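Local coordinates for SCO1 protein homolog (Bacillus subtilis, PDB 1XZO), which is needed to insert copper into the active site of cytochrome c oxidase and may act in copper homeostasis or redox signalling, at residues A[19-24]-A[101-106]; A[77-82]-A[105-110]. All blocks are in the same frame, centred on the assembly; numbering follows the deposited sequence.

Interaction 1 (A[19-24]-A[101-106]); sequences QNQDGK and WDFLTG. With CA (calcium ion), chain J.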
loop_
_atom_site.group_PDB
_atom_site.type_symbol
_atom_site.label_atom_id
_atom_site.label_comp_id
_atom_site.label_asym_id
_atom_site.label_seq_id
_atom_site.Cartn_x
_atom_site.Cartn_y
_atom_site.Cartn_z
ATOM N N GLN A 19 10.035 -4.717 7.706
ATOM C CA GLN A 19 10.603 -3.530 8.393
ATOM C C GLN A 19 10.223 -2.261 7.658
ATOM O O GLN A 19 10.305 -2.224 6.415
ATOM C CB GLN A 19 12.114 -3.617 8.517
ATOM C CG GLN A 19 12.550 -4.727 9.498
ATOM C CD GLN A 19 14.016 -5.203 9.227
ATOM O OE1 GLN A 19 14.533 -5.075 8.092
ATOM N NE2 GLN A 19 14.654 -5.774 10.237
ATOM N N ASN A 20 9.929 -1.225 8.436
ATOM C CA ASN A 20 9.600 0.110 7.812
ATOM C C ASN A 20 10.837 0.962 7.558
ATOM O O ASN A 20 12.011 0.524 7.599
ATOM C CB ASN A 20 8.441 0.746 8.571
ATOM C CG ASN A 20 8.923 1.458 9.858
ATOM O OD1 ASN A 20 10.152 1.459 10.167
ATOM N ND2 ASN A 20 7.995 1.942 10.627
ATOM N N GLN A 21 10.606 2.202 7.046
ATOM C CA GLN A 21 11.696 3.048 6.655
ATOM C C GLN A 21 12.583 3.449 7.867
ATOM O O GLN A 21 13.629 3.947 7.653
ATOM C CB GLN A 21 11.102 4.390 6.073
ATOM C CG GLN A 21 10.222 5.242 7.022
ATOM C CD GLN A 21 8.901 4.708 7.425
ATOM O OE1 GLN A 21 8.373 5.074 8.463
ATOM N NE2 GLN A 21 8.311 3.805 6.588
ATOM N N ASP A 22 12.057 3.329 9.063
ATOM C CA ASP A 22 12.839 3.568 10.295
ATOM C C ASP A 22 13.440 2.281 10.887
ATOM O O ASP A 22 14.050 2.325 11.945
ATOM C CB ASP A 22 11.920 4.129 11.298
ATOM C CG ASP A 22 11.462 5.447 10.896
ATOM O OD1 ASP A 22 12.307 6.172 10.290
ATOM O OD2 ASP A 22 10.285 5.836 11.084
ATOM N N GLY A 23 13.291 1.181 10.184
ATOM C CA GLY A 23 13.844 -0.106 10.599
ATOM C C GLY A 23 12.991 -0.824 11.612
ATOM O O GLY A 23 13.481 -1.787 12.226
ATOM N N LYS A 24 11.803 -0.344 11.882
ATOM C CA LYS A 24 10.888 -0.876 12.864
ATOM C C LYS A 24 10.036 -2.044 12.259
ATOM O O LYS A 24 9.645 -1.969 11.058
ATOM C CB LYS A 24 9.928 0.212 13.355
ATOM C CG LYS A 24 10.617 1.316 14.081
ATOM C CD LYS A 24 9.712 1.933 15.123
ATOM N NZ LYS A 24 11.704 2.546 17.264
ATOM N N TRP A 101 1.498 6.121 7.725
ATOM C CA TRP A 101 2.017 5.474 6.523
ATOM C C TRP A 101 3.372 4.856 6.811
ATOM O O TRP A 101 4.313 5.547 7.271
ATOM C CB TRP A 101 2.156 6.524 5.419
ATOM C CG TRP A 101 2.312 6.098 4.014
ATOM C CD1 TRP A 101 2.691 4.861 3.518
ATOM C CD2 TRP A 101 1.994 6.886 2.853
ATOM N NE1 TRP A 101 2.717 4.888 2.150
ATOM C CE2 TRP A 101 2.304 6.123 1.721
ATOM C CE3 TRP A 101 1.579 8.229 2.662
ATOM C CZ2 TRP A 101 2.107 6.583 0.444
ATOM C CZ3 TRP A 101 1.437 8.680 1.401
ATOM C CH2 TRP A 101 1.667 7.892 0.322
ATOM N N ASP A 102 3.482 3.552 6.518
ATOM C CA ASP A 102 4.787 2.869 6.479
ATOM C C ASP A 102 5.185 2.333 5.127
ATOM O O ASP A 102 4.347 1.741 4.392
ATOM C CB ASP A 102 4.719 1.660 7.474
ATOM C CG ASP A 102 4.517 2.112 8.893
ATOM O OD1 ASP A 102 3.354 2.200 9.314
ATOM O OD2 ASP A 102 5.488 2.489 9.637
ATOM N N PHE A 103 6.429 2.556 4.764
ATOM C CA PHE A 103 7.032 1.993 3.623
ATOM C C PHE A 103 7.848 0.802 4.073
ATOM O O PHE A 103 8.671 0.971 4.927
ATOM C CB PHE A 103 7.969 2.898 2.883
ATOM C CG PHE A 103 7.200 4.073 2.183
ATOM C CD1 PHE A 103 6.591 5.048 2.939
ATOM C CD2 PHE A 103 7.092 4.110 0.819
ATOM C CE1 PHE A 103 5.886 6.083 2.303
ATOM C CE2 PHE A 103 6.357 5.165 0.173
ATOM C CZ PHE A 103 5.793 6.136 0.896
ATOM N N LEU A 104 7.606 -0.352 3.466
ATOM C CA LEU A 104 8.167 -1.659 4.018
ATOM C C LEU A 104 9.195 -2.283 3.115
ATOM O O LEU A 104 9.165 -2.211 1.885
ATOM C CB LEU A 104 7.038 -2.659 4.231
ATOM C CG LEU A 104 5.961 -2.320 5.249
ATOM C CD1 LEU A 104 4.993 -3.397 5.546
ATOM C CD2 LEU A 104 6.473 -1.702 6.609
ATOM N N THR A 105 10.195 -2.958 3.723
ATOM C CA THR A 105 11.232 -3.745 3.045
ATOM C C THR A 105 11.589 -4.832 4.098
ATOM O O THR A 105 10.795 -5.100 5.036
ATOM C CB THR A 105 12.542 -3.007 2.517
ATOM O OG1 THR A 105 13.008 -2.165 3.644
ATOM C CG2 THR A 105 12.186 -1.956 1.459
ATOM N N GLY A 106 12.712 -5.444 3.855
ATOM C CA GLY A 106 13.273 -6.460 4.733
ATOM C C GLY A 106 12.775 -7.847 4.395
ATOM O O GLY A 106 12.180 -8.556 5.257
HETATM CA CA CA J . 11.713 -9.199 7.813
HETATM O O HOH W 1 11.173 -9.727 10.042
#
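Asn20 reaches across to Asp102 while two backbone N-H groups grip its OD1. Asn20 OD1 accepts from Asp22 N at 2.9 Å, which makes an Asx turn, and from Lys24 N at 3.0 Å. The two donors come from opposite faces of the amide plane. A type I turn from Asn20 to Gly23 lies at the tip of a hairpin, formed by strands 17-19 and 25-27. The hairpin packs on strand 101-104, an edge strand of the thioredoxin-like sheet. CG of Asn20 stands between its backbone N and carbonyl carbon (chi1 82°), and with chi2 at 0° OD1 faces the turn's N-H groups and ND2 faces Asp102. Asn20 ND2 then donates to Asp102 OD2 at 2.8 Å, meeting the carboxylate on its anti side, with the two flat groups only 14° apart. Asp102 OD1 forms a salt bridge with Arg71, and the carboxylate is thus held at both oxygens. Leu104 CD2 packs on Asn20 CB at 3.7 Å. One antiparallel hydrogen-bonded pair joins the backbones: Gln19 N donates to Thr105 O, and Thr105 N to Gln19 O, each at 2.8 Å. Phe103 O meets the CA-H of Asn20. Gly106 has a positive phi, and a CB there would run into Gln19 OE1. Gly106 O binds a calcium ion at 2.7 Å, together with a water.

Interaction 2 (A[77-82]-A[105-110]); sequences VDPEND and TGYSQS. With CA (calcium ion), chain L; CA (calcium ion), chain J.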
loop_
_atom_site.group_PDB
_atom_site.type_symbol
_atom_site.label_atom_id
_atom_site.label_comp_id
_atom_site.label_asym_id
_atom_site.label_seq_id
_atom_site.Cartn_x
_atom_site.Cartn_y
_atom_site.Cartn_z
ATOM N N VAL A 77 8.750 -3.485 -4.072
ATOM C CA VAL A 77 8.849 -4.614 -4.995
ATOM C C VAL A 77 10.271 -4.723 -5.550
ATOM O O VAL A 77 10.531 -5.516 -6.422
ATOM C CB VAL A 77 7.765 -4.656 -6.089
ATOM C CG1 VAL A 77 6.419 -4.686 -5.397
ATOM C CG2 VAL A 77 7.910 -3.420 -7.048
ATOM N N ASP A 78 11.239 -3.948 -5.032
ATOM C CA ASP A 78 12.599 -4.160 -5.350
ATOM C C ASP A 78 13.441 -4.084 -4.076
ATOM O O ASP A 78 14.185 -3.155 -3.851
ATOM C CB ASP A 78 13.000 -3.056 -6.346
ATOM C CG ASP A 78 14.334 -3.224 -6.912
ATOM O OD1 ASP A 78 14.983 -4.281 -6.949
ATOM O OD2 ASP A 78 14.885 -2.227 -7.463
ATOM N N PRO A 79 13.185 -5.035 -3.153
ATOM C CA PRO A 79 13.818 -4.989 -1.812
ATOM C C PRO A 79 15.298 -5.076 -1.747
ATOM O O PRO A 79 15.829 -4.633 -0.729
ATOM C CB PRO A 79 13.126 -6.138 -1.067
ATOM C CG PRO A 79 12.751 -7.105 -2.215
ATOM C CD PRO A 79 12.192 -6.129 -3.251
ATOM N N GLU A 80 15.969 -5.527 -2.787
ATOM C CA GLU A 80 17.413 -5.558 -2.836
ATOM C C GLU A 80 18.016 -4.142 -2.903
ATOM O O GLU A 80 19.044 -3.869 -2.273
ATOM C CB GLU A 80 17.867 -6.402 -4.013
ATOM C CG GLU A 80 19.370 -6.470 -4.241
ATOM C CD GLU A 80 19.757 -7.285 -5.459
ATOM O OE1 GLU A 80 20.952 -7.272 -5.819
ATOM O OE2 GLU A 80 18.882 -7.968 -6.042
ATOM N N ASN A 81 17.358 -3.252 -3.662
ATOM C CA ASN A 81 17.762 -1.839 -3.744
ATOM C C ASN A 81 17.104 -0.974 -2.666
ATOM O O ASN A 81 17.734 -0.058 -2.087
ATOM C CB ASN A 81 17.420 -1.311 -5.147
ATOM C CG ASN A 81 17.509 0.213 -5.251
ATOM O OD1 ASN A 81 16.488 0.928 -5.141
ATOM N ND2 ASN A 81 18.711 0.715 -5.464
ATOM N N ASP A 82 15.834 -1.230 -2.391
ATOM C CA ASP A 82 15.080 -0.467 -1.442
ATOM C C ASP A 82 15.249 -0.789 0.051
ATOM O O ASP A 82 14.307 -1.212 0.691
ATOM C CB ASP A 82 13.599 -0.506 -1.792
ATOM C CG ASP A 82 13.305 0.024 -3.221
ATOM O OD1 ASP A 82 14.224 0.591 -3.867
ATOM O OD2 ASP A 82 12.210 -0.164 -3.788
ATOM N N THR A 105 10.195 -2.958 3.723
ATOM C CA THR A 105 11.232 -3.745 3.045
ATOM C C THR A 105 11.589 -4.832 4.098
ATOM O O THR A 105 10.795 -5.100 5.036
ATOM C CB THR A 105 12.542 -3.007 2.517
ATOM O OG1 THR A 105 13.008 -2.165 3.644
ATOM C CG2 THR A 105 12.186 -1.956 1.459
ATOM N N GLY A 106 12.712 -5.444 3.855
ATOM C CA GLY A 106 13.273 -6.460 4.733
ATOM C C GLY A 106 12.775 -7.847 4.395
ATOM O O GLY A 106 12.180 -8.556 5.257
ATOM N N TYR A 107 13.068 -8.184 3.153
ATOM C CA TYR A 107 12.604 -9.404 2.506
ATOM C C TYR A 107 13.284 -9.573 1.180
ATOM O O TYR A 107 13.814 -8.667 0.572
ATOM C CB TYR A 107 11.106 -9.560 2.455
ATOM C CG TYR A 107 10.359 -8.303 1.894
ATOM C CD1 TYR A 107 10.441 -7.979 0.563
ATOM C CD2 TYR A 107 9.679 -7.528 2.741
ATOM C CE1 TYR A 107 9.767 -6.859 0.032
ATOM C CE2 TYR A 107 9.054 -6.325 2.264
ATOM C CZ TYR A 107 9.068 -6.056 0.916
ATOM O OH TYR A 107 8.341 -4.952 0.461
ATOM N N SER A 108 13.308 -10.815 0.684
ATOM C CA SER A 108 13.836 -11.103 -0.623
ATOM C C SER A 108 12.780 -10.886 -1.676
ATOM O O SER A 108 11.610 -10.852 -1.338
ATOM C CB SER A 108 14.289 -12.568 -0.696
ATOM O OG SER A 108 13.179 -13.385 -0.733
ATOM N N GLN A 109 13.204 -10.821 -2.918
ATOM C CA GLN A 109 12.307 -10.735 -4.081
ATOM C C GLN A 109 11.301 -11.906 -4.126
ATOM O O GLN A 109 10.078 -11.742 -4.272
ATOM C CB GLN A 109 13.067 -10.636 -5.354
ATOM C CG GLN A 109 12.170 -10.230 -6.581
ATOM C CD GLN A 109 11.690 -8.770 -6.521
ATOM O OE1 GLN A 109 10.494 -8.418 -6.929
ATOM N NE2 GLN A 109 12.601 -7.899 -5.995
ATOM N N SER A 110 11.799 -13.109 -3.884
ATOM C CA SER A 110 10.910 -14.252 -3.797
ATOM C C SER A 110 9.858 -14.125 -2.800
ATOM O O SER A 110 8.732 -14.586 -3.030
ATOM C CB SER A 110 11.710 -15.544 -3.488
ATOM O OG SER A 110 12.598 -15.836 -4.548
HETATM CA CA CA L . 16.540 -3.127 -8.439
HETATM CA CA CA J . 11.713 -9.199 7.813
HETATM O O HOH W 2 15.312 -5.895 1.907
HETATM O O HOH W 1 11.173 -9.727 10.042
HETATM O O HOH W 3 15.766 -4.108 -10.655
HETATM O O HOH W 4 18.201 -4.372 -7.156
#
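Val77 turns its carbonyl to the side-chain amide of Gln109, with Val77 O 3.5 Å from Gln109 CD. At Asp78 the CB leads away from the other segment. Its CG is anti to the backbone N (chi1 -173°), and both Asp78 oxygens clasp a calcium ion, OD1 at 2.4 Å and OD2 at 2.1 Å; two waters also bind it. Pro79 is the main apolar piece. Its ring crosses the Tyr107 side chain at about a right angle, with Pro79 CB 3.6 Å from Tyr107 CE1, while its CD lies against the Gln109 amide. Tyr107 is anchored further on, where its OH bonds to Ser76 O. A water takes up Pro79 O at 3.0 Å and also accepts from Gly106 N. The Asp82 carboxylate is held by Thr43 through OD1 and by Ser76 through OD2. On the other segment Ser108 caps helix 109-120 through Glu111 N. Replacing Gln109 by alanine is likely to open a gap beside Pro79 CD and leave Val77 O without its polar neighbour. The contact thus combines Pro79-Tyr107 packing, a bridging water and the close polar approach of the Gln109 amide to Val77 O, which join the loop to the helix start.

How the interactions relate
Interactions 1 and 2 lie on the same side of the chain's centre, with their own centres 11 Å apart. They share Thr105 and Gly106, where strand 101-104 gives way to helix 109-120. Along the chain, 19-24 comes first, then 77-82, and both end on this one connection. Strand 71-76 leads into 77-82, helix 84-91 follows, and strand 101-104 returns parallel beside 71-76, a beta-alpha-beta crossover of the thioredoxin-like fold. The connection is thus joined to the hairpin by interaction 1 and to the loop by interaction 2. That loop lies near the probable copper site: the side chain of Asp78 is about 9 Å from that of Cys45, a copper ligand by similarity.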